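Local coordinates for mitogen-activated protein kinase, putative (Map kinase-like protein) (Leishmania major, PDB 3PG1) that probably acts as a MAP kinase, transferring phosphate from ATP to serine and threonine residues of protein substrates, at residues Ile66-Phe71 and Ala105-Tyr110; Gln134-Phe139 and His317-Ser322; Val156-His161 and Lys209-Leu214; Ser237-Gln242 and Arg267-Asn272. All coordinates share one frame; numbering follows the deposited sequence.

Interaction 1: residues Ile66-Phe71 and Ala105-Tyr110; sequences ILSDSF and AMHKLY
The imidazole of His107 receives Ser68 at its edge, where OG lies in the ring plane, 3.1 Å from ND1. Another flat neighbour, the ring of His350 on the C-terminal helix 346-360, meets His107 edge-to-face, and His350 NE2 is hydrogen-bonded to Leu67 O. Against the root of the imidazole, Leu67 CB packs on His107 CB at 3.8 Å. His107 holds CG anti to the carbonyl carbon and beside the backbone N (chi1 -40°), which brings the ring edge to the serine hydroxyl. Ala105 completes this end, its CB 3.4 Å from Ser68 OG. The contact lies in the N-terminal lobe of the protein kinase fold: residues 66-69 lead into helix 70-85, the family's C helix, and Lys108-Tyr110 begin strand 108-114 of the five-stranded antiparallel sheet. Asp69 is the N-cap of that helix, its OD2 accepting from Leu72 N. A water bridges the two backbones, accepting from Leu67 N (3.2 Å) and donating to His107 O (2.9 Å), a carbonyl that also receives Asn65 ND2. Further along the strand, the side chains of Leu67 and Leu109 cross at about a right angle, with Leu67 CD2 4.2 Å from Leu109 CB; Leu109 also touches Val76 and Ile80 of helix 70-85.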
# COMPACT_ATOMS: atom_id res chain seq x y z
N ILE A 66 -24.29 -0.13 1.60
CA ILE A 66 -23.09 0.67 1.31
C ILE A 66 -23.34 1.75 0.24
O ILE A 66 -23.28 2.94 0.55
CB ILE A 66 -21.84 -0.21 1.05
CG1 ILE A 66 -21.42 -0.95 2.34
CG2 ILE A 66 -20.68 0.61 0.50
CD1 ILE A 66 -21.08 -2.40 2.16
N LEU A 67 -23.72 1.33 -0.97
CA LEU A 67 -23.97 2.22 -2.11
C LEU A 67 -25.17 3.18 -1.95
O LEU A 67 -25.33 4.10 -2.76
CB LEU A 67 -24.01 1.43 -3.43
CG LEU A 67 -22.68 1.26 -4.18
CD1 LEU A 67 -21.63 0.50 -3.35
CD2 LEU A 67 -22.88 0.54 -5.49
N SER A 68 -25.97 2.99 -0.88
CA SER A 68 -27.10 3.85 -0.54
C SER A 68 -26.74 4.97 0.45
O SER A 68 -27.40 6.01 0.45
CB SER A 68 -28.28 3.03 -0.05
OG SER A 68 -29.06 2.65 -1.16
N ASP A 69 -25.70 4.77 1.29
CA ASP A 69 -25.28 5.78 2.26
C ASP A 69 -24.16 6.66 1.69
O ASP A 69 -23.13 6.14 1.28
CB ASP A 69 -24.85 5.16 3.60
CG ASP A 69 -24.27 6.18 4.56
OD1 ASP A 69 -25.07 6.92 5.19
OD2 ASP A 69 -23.03 6.28 4.65
N SER A 70 -24.37 7.99 1.72
CA SER A 70 -23.46 9.03 1.22
C SER A 70 -21.97 8.84 1.56
O SER A 70 -21.15 8.77 0.65
CB SER A 70 -23.92 10.41 1.67
OG SER A 70 -23.03 11.43 1.23
N PHE A 71 -21.64 8.76 2.87
CA PHE A 71 -20.27 8.62 3.36
C PHE A 71 -19.59 7.32 2.91
O PHE A 71 -18.50 7.37 2.33
CB PHE A 71 -20.21 8.81 4.89
CG PHE A 71 -18.88 8.49 5.53
CD1 PHE A 71 -17.84 9.41 5.51
CD2 PHE A 71 -18.67 7.27 6.16
CE1 PHE A 71 -16.61 9.10 6.10
CE2 PHE A 71 -17.44 6.96 6.74
CZ PHE A 71 -16.42 7.88 6.70
N ALA A 105 -32.58 0.22 -1.85
CA ALA A 105 -31.28 0.04 -1.20
C ALA A 105 -30.77 -1.43 -1.25
O ALA A 105 -30.39 -2.01 -0.23
CB ALA A 105 -31.31 0.57 0.23
N MET A 106 -30.80 -2.02 -2.46
CA MET A 106 -30.36 -3.39 -2.74
C MET A 106 -29.19 -3.39 -3.76
O MET A 106 -29.00 -4.35 -4.51
CB MET A 106 -31.55 -4.25 -3.23
CG MET A 106 -32.66 -4.43 -2.21
SD MET A 106 -32.30 -5.66 -0.92
CE MET A 106 -32.82 -7.16 -1.77
N HIS A 107 -28.41 -2.30 -3.77
CA HIS A 107 -27.27 -2.09 -4.67
C HIS A 107 -26.06 -2.92 -4.26
O HIS A 107 -25.68 -2.94 -3.08
CB HIS A 107 -26.90 -0.60 -4.79
CG HIS A 107 -28.09 0.32 -4.86
ND1 HIS A 107 -28.37 1.21 -3.84
CD2 HIS A 107 -29.04 0.44 -5.81
CE1 HIS A 107 -29.47 1.85 -4.21
NE2 HIS A 107 -29.91 1.41 -5.39
N LYS A 108 -25.44 -3.60 -5.26
CA LYS A 108 -24.25 -4.44 -5.09
C LYS A 108 -23.12 -4.02 -6.03
O LYS A 108 -23.36 -3.60 -7.16
CB LYS A 108 -24.58 -5.93 -5.31
CG LYS A 108 -25.33 -6.57 -4.15
CD LYS A 108 -26.03 -7.86 -4.53
CE LYS A 108 -27.08 -8.26 -3.52
NZ LYS A 108 -28.45 -8.17 -4.09
N LEU A 109 -21.88 -4.15 -5.55
CA LEU A 109 -20.67 -3.83 -6.30
C LEU A 109 -19.70 -5.00 -6.21
O LEU A 109 -19.49 -5.58 -5.13
CB LEU A 109 -20.04 -2.50 -5.84
CG LEU A 109 -18.56 -2.20 -6.17
CD1 LEU A 109 -18.33 -2.01 -7.67
CD2 LEU A 109 -18.08 -0.97 -5.46
N TYR A 110 -19.16 -5.39 -7.36
CA TYR A 110 -18.24 -6.51 -7.48
C TYR A 110 -16.92 -6.02 -8.00
O TYR A 110 -16.86 -5.26 -8.97
CB TYR A 110 -18.81 -7.62 -8.37
CG TYR A 110 -20.20 -8.06 -7.97
CD1 TYR A 110 -20.39 -9.16 -7.14
CD2 TYR A 110 -21.33 -7.36 -8.40
CE1 TYR A 110 -21.67 -9.57 -6.77
CE2 TYR A 110 -22.61 -7.74 -8.00
CZ TYR A 110 -22.78 -8.86 -7.20
OH TYR A 110 -24.05 -9.22 -6.80
O HOH W 1 -23.58 -1.80 -1.41

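Interaction 2: residues Gln134-Phe139 and His317-Ser322; sequences QHIQYF and HPYFES
Gln137 and Tyr319 bury the most surface here, followed by Phe320. The chain of Gln137 and the phenol of Tyr319 run alongside each other, pointing opposite ways. Gln137 CG comes over a face of the phenol, 4.3 Å from the ring centroid and 25° off the normal, a CH-pi contact. This follows from the first torsion of Gln137, which places CG anti to the backbone N (chi1 -176°) and lets the rest of the chain extend toward Tyr319 and Ser322. At the far end of the phenol, Tyr319 OH reaches the helix itself, 3.5 Å from Ile136 CG2. Phe320 presents its edge to the helix backbone: Gln137 O lies near the plane of its ring, 3.4 Å from Phe320 CE2, while Tyr319 CD2 sits over the centre of one face. The tyrosine backbone is braced from its own segment, Tyr319 N donating to His317 ND1 at 3.0 Å and 166°, and His317 NE2 is in turn bonded to Asp295 OD2. The contact thus joins helix 133-152 of the C-terminal lobe to the 3-10 turn 318-320 that follows helix 311-315, with Met224 of helix 214-229 and Leu296 of helix 291-300 packing on Tyr319. The amide of Gln137 was probably modelled turned over; if it is turned back, it may bond to Tyr319 O and Ser322 OG. With that part tentative, the contact is carried by the CH-pi approach of Gln137 CG to the phenol and by the Phe320 edge at Gln137 O.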
# COMPACT_ATOMS: atom_id res chain seq x y z
N GLN A 134 20.81 -10.49 -4.99
CA GLN A 134 20.25 -10.27 -6.34
C GLN A 134 18.71 -10.16 -6.26
O GLN A 134 18.13 -9.32 -6.95
CB GLN A 134 20.66 -11.40 -7.33
CG GLN A 134 22.15 -11.37 -7.71
CD GLN A 134 23.13 -11.88 -6.64
OE1 GLN A 134 22.76 -12.51 -5.63
NE2 GLN A 134 24.42 -11.63 -6.86
N HIS A 135 18.07 -10.98 -5.41
CA HIS A 135 16.62 -10.95 -5.24
C HIS A 135 16.23 -9.62 -4.61
O HIS A 135 15.24 -9.02 -5.02
CB HIS A 135 16.12 -12.09 -4.31
CG HIS A 135 16.16 -13.45 -4.91
ND1 HIS A 135 16.64 -14.54 -4.19
CD2 HIS A 135 15.79 -13.87 -6.14
CE1 HIS A 135 16.54 -15.58 -5.00
NE2 HIS A 135 16.03 -15.23 -6.18
N ILE A 136 17.01 -9.17 -3.61
CA ILE A 136 16.72 -7.88 -2.90
C ILE A 136 16.77 -6.71 -3.88
O ILE A 136 15.92 -5.82 -3.79
CB ILE A 136 17.61 -7.64 -1.65
CG1 ILE A 136 17.42 -8.80 -0.63
CG2 ILE A 136 17.30 -6.24 -0.97
CD1 ILE A 136 18.45 -8.89 0.53
N GLN A 137 17.79 -6.66 -4.73
CA GLN A 137 17.95 -5.56 -5.67
C GLN A 137 16.76 -5.53 -6.63
O GLN A 137 16.19 -4.47 -6.92
CB GLN A 137 19.29 -5.71 -6.42
CG GLN A 137 19.57 -4.53 -7.36
CD GLN A 137 20.45 -4.88 -8.55
OE1 GLN A 137 21.24 -4.07 -9.02
NE2 GLN A 137 20.35 -6.10 -9.04
N TYR A 138 16.38 -6.71 -7.12
CA TYR A 138 15.27 -6.83 -8.07
C TYR A 138 13.94 -6.39 -7.44
O TYR A 138 13.24 -5.57 -8.02
CB TYR A 138 15.18 -8.28 -8.60
CG TYR A 138 14.17 -8.41 -9.70
CD1 TYR A 138 14.46 -8.01 -11.00
CD2 TYR A 138 12.90 -8.95 -9.45
CE1 TYR A 138 13.53 -8.17 -12.03
CE2 TYR A 138 11.97 -9.12 -10.48
CZ TYR A 138 12.29 -8.72 -11.76
OH TYR A 138 11.37 -8.79 -12.76
N PHE A 139 13.59 -6.96 -6.28
CA PHE A 139 12.37 -6.60 -5.55
C PHE A 139 12.31 -5.12 -5.25
O PHE A 139 11.28 -4.49 -5.46
CB PHE A 139 12.26 -7.39 -4.19
CG PHE A 139 12.02 -8.89 -4.27
CD1 PHE A 139 11.37 -9.45 -5.36
CD2 PHE A 139 12.47 -9.74 -3.27
CE1 PHE A 139 11.17 -10.85 -5.44
CE2 PHE A 139 12.27 -11.12 -3.35
CZ PHE A 139 11.61 -11.66 -4.42
N HIS A 317 20.23 5.59 -8.13
CA HIS A 317 21.33 5.29 -7.25
C HIS A 317 22.14 4.13 -7.86
O HIS A 317 21.54 3.23 -8.44
CB HIS A 317 20.80 4.94 -5.83
CG HIS A 317 21.87 4.79 -4.78
ND1 HIS A 317 22.68 3.66 -4.72
CD2 HIS A 317 22.25 5.64 -3.79
CE1 HIS A 317 23.48 3.84 -3.68
NE2 HIS A 317 23.25 5.01 -3.09
N PRO A 318 23.49 4.15 -7.74
CA PRO A 318 24.31 3.05 -8.29
C PRO A 318 23.92 1.64 -7.82
O PRO A 318 24.19 0.69 -8.54
CB PRO A 318 25.75 3.38 -7.86
CG PRO A 318 25.72 4.81 -7.44
CD PRO A 318 24.32 5.21 -7.12
N TYR A 319 23.20 1.51 -6.70
CA TYR A 319 22.67 0.23 -6.22
C TYR A 319 21.85 -0.50 -7.31
O TYR A 319 21.90 -1.72 -7.41
CB TYR A 319 21.82 0.43 -4.96
CG TYR A 319 21.18 -0.85 -4.44
CD1 TYR A 319 21.96 -1.88 -3.89
CD2 TYR A 319 19.81 -1.07 -4.59
CE1 TYR A 319 21.39 -3.08 -3.49
CE2 TYR A 319 19.21 -2.25 -4.12
CZ TYR A 319 20.01 -3.25 -3.58
OH TYR A 319 19.44 -4.39 -3.09
N PHE A 320 21.10 0.27 -8.12
CA PHE A 320 20.27 -0.30 -9.21
C PHE A 320 20.92 -0.22 -10.55
O PHE A 320 20.25 -0.52 -11.54
CB PHE A 320 18.91 0.45 -9.29
CG PHE A 320 18.10 0.26 -8.04
CD1 PHE A 320 17.84 1.33 -7.19
CD2 PHE A 320 17.64 -1.01 -7.68
CE1 PHE A 320 17.09 1.16 -6.03
CE2 PHE A 320 16.86 -1.18 -6.54
CZ PHE A 320 16.60 -0.10 -5.71
N GLU A 321 22.20 0.15 -10.63
CA GLU A 321 22.90 0.31 -11.93
C GLU A 321 22.67 -0.79 -12.94
O GLU A 321 22.38 -0.48 -14.10
CB GLU A 321 24.41 0.55 -11.76
CG GLU A 321 25.05 1.18 -13.00
CD GLU A 321 26.44 1.73 -12.77
OE1 GLU A 321 26.59 2.74 -12.04
OE2 GLU A 321 27.40 1.14 -13.33
N SER A 322 22.76 -2.05 -12.52
CA SER A 322 22.59 -3.21 -13.44
C SER A 322 21.14 -3.43 -13.93
O SER A 322 20.92 -4.20 -14.85
CB SER A 322 23.12 -4.50 -12.79
OG SER A 322 22.32 -4.85 -11.67

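Interaction 3: residues Val156-His161 and Lys209-Leu214; sequences VHRDLH and KGFTKL
Neither segment is regular where Val156 meets Lys213, the point of closest backbone approach, with CA of Val156 5.0 Å from CA of Lys213. Two residues after Val156, Arg158 takes left-handed backbone angles (phi 78°), and His157 ND1 accepts from Asp159 N at 3.0 Å across this bend. On the other side, Thr212 OG1 weakly caps Leu214 N ahead of helix 214-229. Both branches of Val156 bear on the opposing main chain: CG2 lies 3.7 Å from Lys213 CA, and CG1 lies 3.9 Å from Thr212 O. The CG1 branch also comes to the edge of the Phe211 ring, near its plane, 4.4 Å from CE2. Arg158 runs across the same ring at about a right angle, its CD 3.7 Å from Phe211 CZ, and the ring's outer atoms lie over one face of the guanidinium. The two planes are 45° apart, so the pair is inclined and not a parallel stack. With CG set between its backbone N and carbonyl carbon (chi1 68°), Phe211 turns its ring toward Val156 and Arg158. The backbone nitrogens of His157 and Arg158 are both bonded to the carboxylate of Asp216, one on OD1 and the other on OD2, and Asp159 OD1 forms a salt bridge with Arg200. His157-Arg158-Asp159 is the HRD motif of the protein kinase catalytic loop, and its bonding to an aspartate early in helix 214-229, the family's F helix, is characteristic of the kinase C-terminal lobe.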
# COMPACT_ATOMS: atom_id res chain seq x y z
N VAL A 156 -0.09 9.14 -2.38
CA VAL A 156 0.84 8.70 -1.35
C VAL A 156 0.28 7.40 -0.79
O VAL A 156 -0.92 7.34 -0.46
CB VAL A 156 0.98 9.79 -0.25
CG1 VAL A 156 1.93 9.32 0.87
CG2 VAL A 156 1.51 11.11 -0.88
N HIS A 157 1.14 6.34 -0.70
CA HIS A 157 0.65 5.05 -0.17
C HIS A 157 0.29 5.24 1.28
O HIS A 157 -0.86 5.03 1.67
CB HIS A 157 1.69 3.90 -0.35
CG HIS A 157 1.12 2.54 -0.07
ND1 HIS A 157 0.52 2.24 1.15
CD2 HIS A 157 1.02 1.46 -0.88
CE1 HIS A 157 0.06 1.00 1.03
NE2 HIS A 157 0.34 0.50 -0.17
N ARG A 158 1.26 5.66 2.08
CA ARG A 158 1.12 5.93 3.51
C ARG A 158 1.11 4.72 4.42
O ARG A 158 1.30 4.86 5.64
CB ARG A 158 -0.05 6.90 3.78
CG ARG A 158 0.14 7.73 5.06
CD ARG A 158 -1.18 8.40 5.39
NE ARG A 158 -1.34 8.58 6.83
CZ ARG A 158 -2.35 9.22 7.41
NH1 ARG A 158 -3.32 9.74 6.66
NH2 ARG A 158 -2.40 9.35 8.72
N ASP A 159 0.95 3.50 3.87
CA ASP A 159 1.02 2.34 4.76
C ASP A 159 1.72 1.17 4.06
O ASP A 159 1.21 0.04 4.03
CB ASP A 159 -0.39 1.95 5.27
CG ASP A 159 -0.37 0.91 6.40
OD1 ASP A 159 0.65 0.84 7.15
OD2 ASP A 159 -1.32 0.11 6.48
N LEU A 160 2.88 1.45 3.45
CA LEU A 160 3.62 0.42 2.73
C LEU A 160 4.30 -0.49 3.74
O LEU A 160 4.98 -0.01 4.62
CB LEU A 160 4.67 1.03 1.77
CG LEU A 160 5.46 0.01 0.92
CD1 LEU A 160 4.61 -0.54 -0.26
CD2 LEU A 160 6.76 0.62 0.39
N HIS A 161 4.13 -1.79 3.58
CA HIS A 161 4.76 -2.79 4.45
C HIS A 161 4.84 -4.11 3.66
O HIS A 161 4.18 -4.21 2.63
CB HIS A 161 4.04 -2.88 5.82
CG HIS A 161 2.65 -3.46 5.78
ND1 HIS A 161 1.53 -2.65 5.90
CD2 HIS A 161 2.25 -4.74 5.67
CE1 HIS A 161 0.49 -3.46 5.83
NE2 HIS A 161 0.87 -4.72 5.69
N LYS A 209 0.71 16.71 10.29
CA LYS A 209 -0.36 16.78 9.28
C LYS A 209 0.20 17.09 7.87
O LYS A 209 -0.46 16.79 6.87
CB LYS A 209 -1.41 17.83 9.70
CG LYS A 209 -0.87 19.24 9.91
CD LYS A 209 -1.56 20.28 9.04
CE LYS A 209 -1.45 21.67 9.63
NZ LYS A 209 -0.03 22.14 9.74
N GLY A 210 1.39 17.70 7.80
CA GLY A 210 2.01 18.09 6.54
C GLY A 210 2.89 17.00 5.93
O GLY A 210 3.82 17.32 5.17
N PHE A 211 2.63 15.72 6.25
CA PHE A 211 3.45 14.63 5.67
C PHE A 211 3.28 14.63 4.14
O PHE A 211 2.24 15.09 3.61
CB PHE A 211 3.07 13.24 6.24
CG PHE A 211 1.70 12.80 5.81
CD1 PHE A 211 0.57 13.18 6.54
CD2 PHE A 211 1.52 12.02 4.68
CE1 PHE A 211 -0.71 12.78 6.14
CE2 PHE A 211 0.25 11.62 4.28
CZ PHE A 211 -0.86 12.02 5.00
N THR A 212 4.26 14.05 3.46
CA THR A 212 4.25 14.00 1.99
C THR A 212 4.57 12.59 1.49
O THR A 212 4.71 11.66 2.28
CB THR A 212 5.27 15.05 1.43
OG1 THR A 212 6.62 14.59 1.62
CG2 THR A 212 5.07 16.48 2.02
N LYS A 213 4.77 12.45 0.17
CA LYS A 213 5.14 11.17 -0.48
C LYS A 213 6.45 10.60 0.10
O LYS A 213 6.66 9.39 0.03
CB LYS A 213 5.26 11.37 -2.01
CG LYS A 213 6.33 12.38 -2.40
CD LYS A 213 6.17 12.63 -3.93
CE LYS A 213 7.07 13.73 -4.43
NZ LYS A 213 6.72 14.09 -5.83
N LEU A 214 7.30 11.47 0.73
CA LEU A 214 8.51 10.94 1.40
C LEU A 214 8.29 9.96 2.53
O LEU A 214 9.19 9.14 2.81
CB LEU A 214 9.43 12.08 1.84
CG LEU A 214 10.10 12.63 0.57
CD1 LEU A 214 10.42 14.02 0.71
CD2 LEU A 214 11.24 11.69 0.11

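Interaction 4: residues Ser237-Gln242 and Arg267-Asn272; sequences STFYNQ and RDYLRN
Tyr240 OH donates to Tyr269 O over 2.7 Å, the hydrogen bond that joins the two segments. The hydroxyl is tilted 30° from the carbonyl plane, and the oxygen lies at the edge of the Tyr240 ring, near its plane. The same hydroxyl rests 3.4 Å from Tyr269 CB, and the two tyrosine side chains cross at about a right angle. Beside it, the edge of Tyr269 points at a face of Phe239 in a T-shaped pair, centroids 5.1 Å apart and planes at 74°. Phe239 extends to it with CG anti to its backbone N (chi1 169°), and its CE2 touches Tyr269 CB at 3.6 Å. Phe239 CD2 also lies over the centre of one face of Tyr240. In one of the two conformers of Leu270, CD2 lies 3.8 Å from Phe239 CE2. Helix 239-250 starts here with a capping box: Asn241 N donates to Thr238 OG1 at 3.0 Å, and Thr238 N to Asn241 OD1 at 3.2 Å. Its partner, helix 264-269, belongs to the region after the G helix, consistent with the insert of MAP kinases. The tyrosine bond supplies a donor to the main-chain carbonyl of Tyr269, and the edge-to-face pair probably helps to limit the rotation of its two rings.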
# COMPACT_ATOMS: atom_id res chain seq x y z
N SER A 237 7.10 -0.58 20.44
CA SER A 237 5.74 -0.85 20.93
C SER A 237 5.04 0.40 21.43
O SER A 237 3.89 0.32 21.87
CB SER A 237 5.78 -1.89 22.04
OG SER A 237 6.47 -1.38 23.17
N THR A 238 5.75 1.54 21.46
CA THR A 238 5.18 2.79 21.98
C THR A 238 5.71 3.92 21.17
O THR A 238 6.72 3.77 20.47
CB THR A 238 5.51 3.07 23.50
OG1 THR A 238 6.90 3.41 23.64
CG2 THR A 238 5.15 1.93 24.46
N PHE A 239 5.10 5.09 21.32
CA PHE A 239 5.57 6.31 20.66
C PHE A 239 7.06 6.58 21.03
O PHE A 239 7.87 6.82 20.15
CB PHE A 239 4.67 7.49 21.14
CG PHE A 239 5.17 8.87 20.76
CD1 PHE A 239 4.79 9.45 19.55
CD2 PHE A 239 5.93 9.62 21.64
CE1 PHE A 239 5.26 10.72 19.20
CE2 PHE A 239 6.40 10.88 21.29
CZ PHE A 239 6.04 11.43 20.07
N TYR A 240 7.42 6.52 22.33
CA TYR A 240 8.80 6.83 22.72
C TYR A 240 9.82 5.78 22.33
O TYR A 240 10.92 6.12 21.90
CB TYR A 240 8.92 7.12 24.22
CG TYR A 240 8.13 8.31 24.71
CD1 TYR A 240 8.52 9.61 24.41
CD2 TYR A 240 6.99 8.14 25.50
CE1 TYR A 240 7.82 10.71 24.88
CE2 TYR A 240 6.27 9.23 25.97
CZ TYR A 240 6.68 10.51 25.66
OH TYR A 240 6.02 11.60 26.16
N ASN A 241 9.47 4.50 22.52
CA ASN A 241 10.41 3.45 22.26
C ASN A 241 10.62 3.17 20.79
O ASN A 241 11.68 2.68 20.41
CB ASN A 241 10.23 2.23 23.18
CG ASN A 241 9.15 1.25 22.77
OD1 ASN A 241 8.93 0.99 21.61
ND2 ASN A 241 8.45 0.66 23.75
N GLN A 242 9.63 3.55 19.95
CA GLN A 242 9.74 3.45 18.48
C GLN A 242 10.71 4.55 18.04
O GLN A 242 11.65 4.30 17.27
CB GLN A 242 8.35 3.68 17.81
CG GLN A 242 8.39 3.58 16.24
CD GLN A 242 8.63 2.15 15.75
OE1 GLN A 242 8.29 1.19 16.41
NE2 GLN A 242 9.17 1.98 14.56
N ARG A 267 5.29 17.35 19.99
CA ARG A 267 6.34 18.25 20.51
C ARG A 267 6.29 18.27 22.02
O ARG A 267 7.34 18.23 22.67
CB ARG A 267 6.11 19.69 20.03
CG ARG A 267 6.65 19.96 18.67
CD ARG A 267 6.10 21.27 18.15
NE ARG A 267 5.89 21.25 16.70
CZ ARG A 267 5.10 22.11 16.07
NH1 ARG A 267 4.42 23.02 16.77
NH2 ARG A 267 4.96 22.06 14.76
N ASP A 268 5.07 18.32 22.59
CA ASP A 268 4.93 18.31 24.04
C ASP A 268 5.31 16.95 24.62
O ASP A 268 5.86 16.90 25.71
CB ASP A 268 3.52 18.72 24.45
CG ASP A 268 3.23 20.21 24.33
OD1 ASP A 268 4.20 21.02 24.43
OD2 ASP A 268 2.04 20.58 24.19
N TYR A 269 5.04 15.85 23.91
CA TYR A 269 5.44 14.52 24.40
C TYR A 269 6.97 14.42 24.51
O TYR A 269 7.49 13.78 25.41
CB TYR A 269 5.01 13.40 23.41
CG TYR A 269 3.52 13.17 23.22
CD1 TYR A 269 2.60 13.49 24.22
CD2 TYR A 269 3.04 12.57 22.06
CE1 TYR A 269 1.24 13.27 24.05
CE2 TYR A 269 1.67 12.33 21.89
CZ TYR A 269 0.78 12.67 22.89
OH TYR A 269 -0.56 12.44 22.72
N LEU A 270 7.66 15.03 23.54
CA LEU A 270 9.12 14.99 23.41
C LEU A 270 9.83 16.16 24.08
O LEU A 270 11.06 16.26 24.00
CB LEU A 270 9.47 14.94 21.90
CG LEU A 270 8.98 13.73 21.12
CD1 LEU A 270 8.91 14.03 19.65
CD2 LEU A 270 9.83 12.49 21.39
N ARG A 271 9.06 17.04 24.75
CA ARG A 271 9.50 18.26 25.44
C ARG A 271 10.71 18.10 26.37
O ARG A 271 11.65 18.89 26.29
CB ARG A 271 8.32 18.93 26.15
CG ARG A 271 8.50 20.40 26.51
CD ARG A 271 7.25 20.99 27.15
NE ARG A 271 7.08 20.58 28.55
CZ ARG A 271 6.31 19.57 28.96
NH1 ARG A 271 5.64 18.83 28.08
NH2 ARG A 271 6.23 19.28 30.25
N ASN A 272 10.68 17.08 27.24
CA ASN A 272 11.77 16.82 28.19
C ASN A 272 12.64 15.66 27.75
O ASN A 272 13.43 15.14 28.54
CB ASN A 272 11.23 16.63 29.63
CG ASN A 272 10.30 17.71 30.12
OD1 ASN A 272 9.12 17.46 30.41
ND2 ASN A 272 10.80 18.93 30.30

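Overall arrangement
From the N terminus, interaction 1 comes first: it closes a loop of 33 residues within the N-terminal lobe, joining the approach to helix 70-85 with strand 108-114, and ends before the others begin. Interaction 2 then opens on helix 133-152 and closes only at residues 317-322, so its long loop contains both remaining contacts. Inside it, interactions 3 and 4 follow in series without crossing: 156-161 with 209-214 ties the catalytic loop to the entry of helix 214-229, and 237-242 with 267-272 pairs helices 239-250 and 264-269. Interactions 1 and 2 lie on opposite sides of the chain's centre, their centres 45 Å apart; interactions 3 and 4 approach to about 7 Å between nearest atoms.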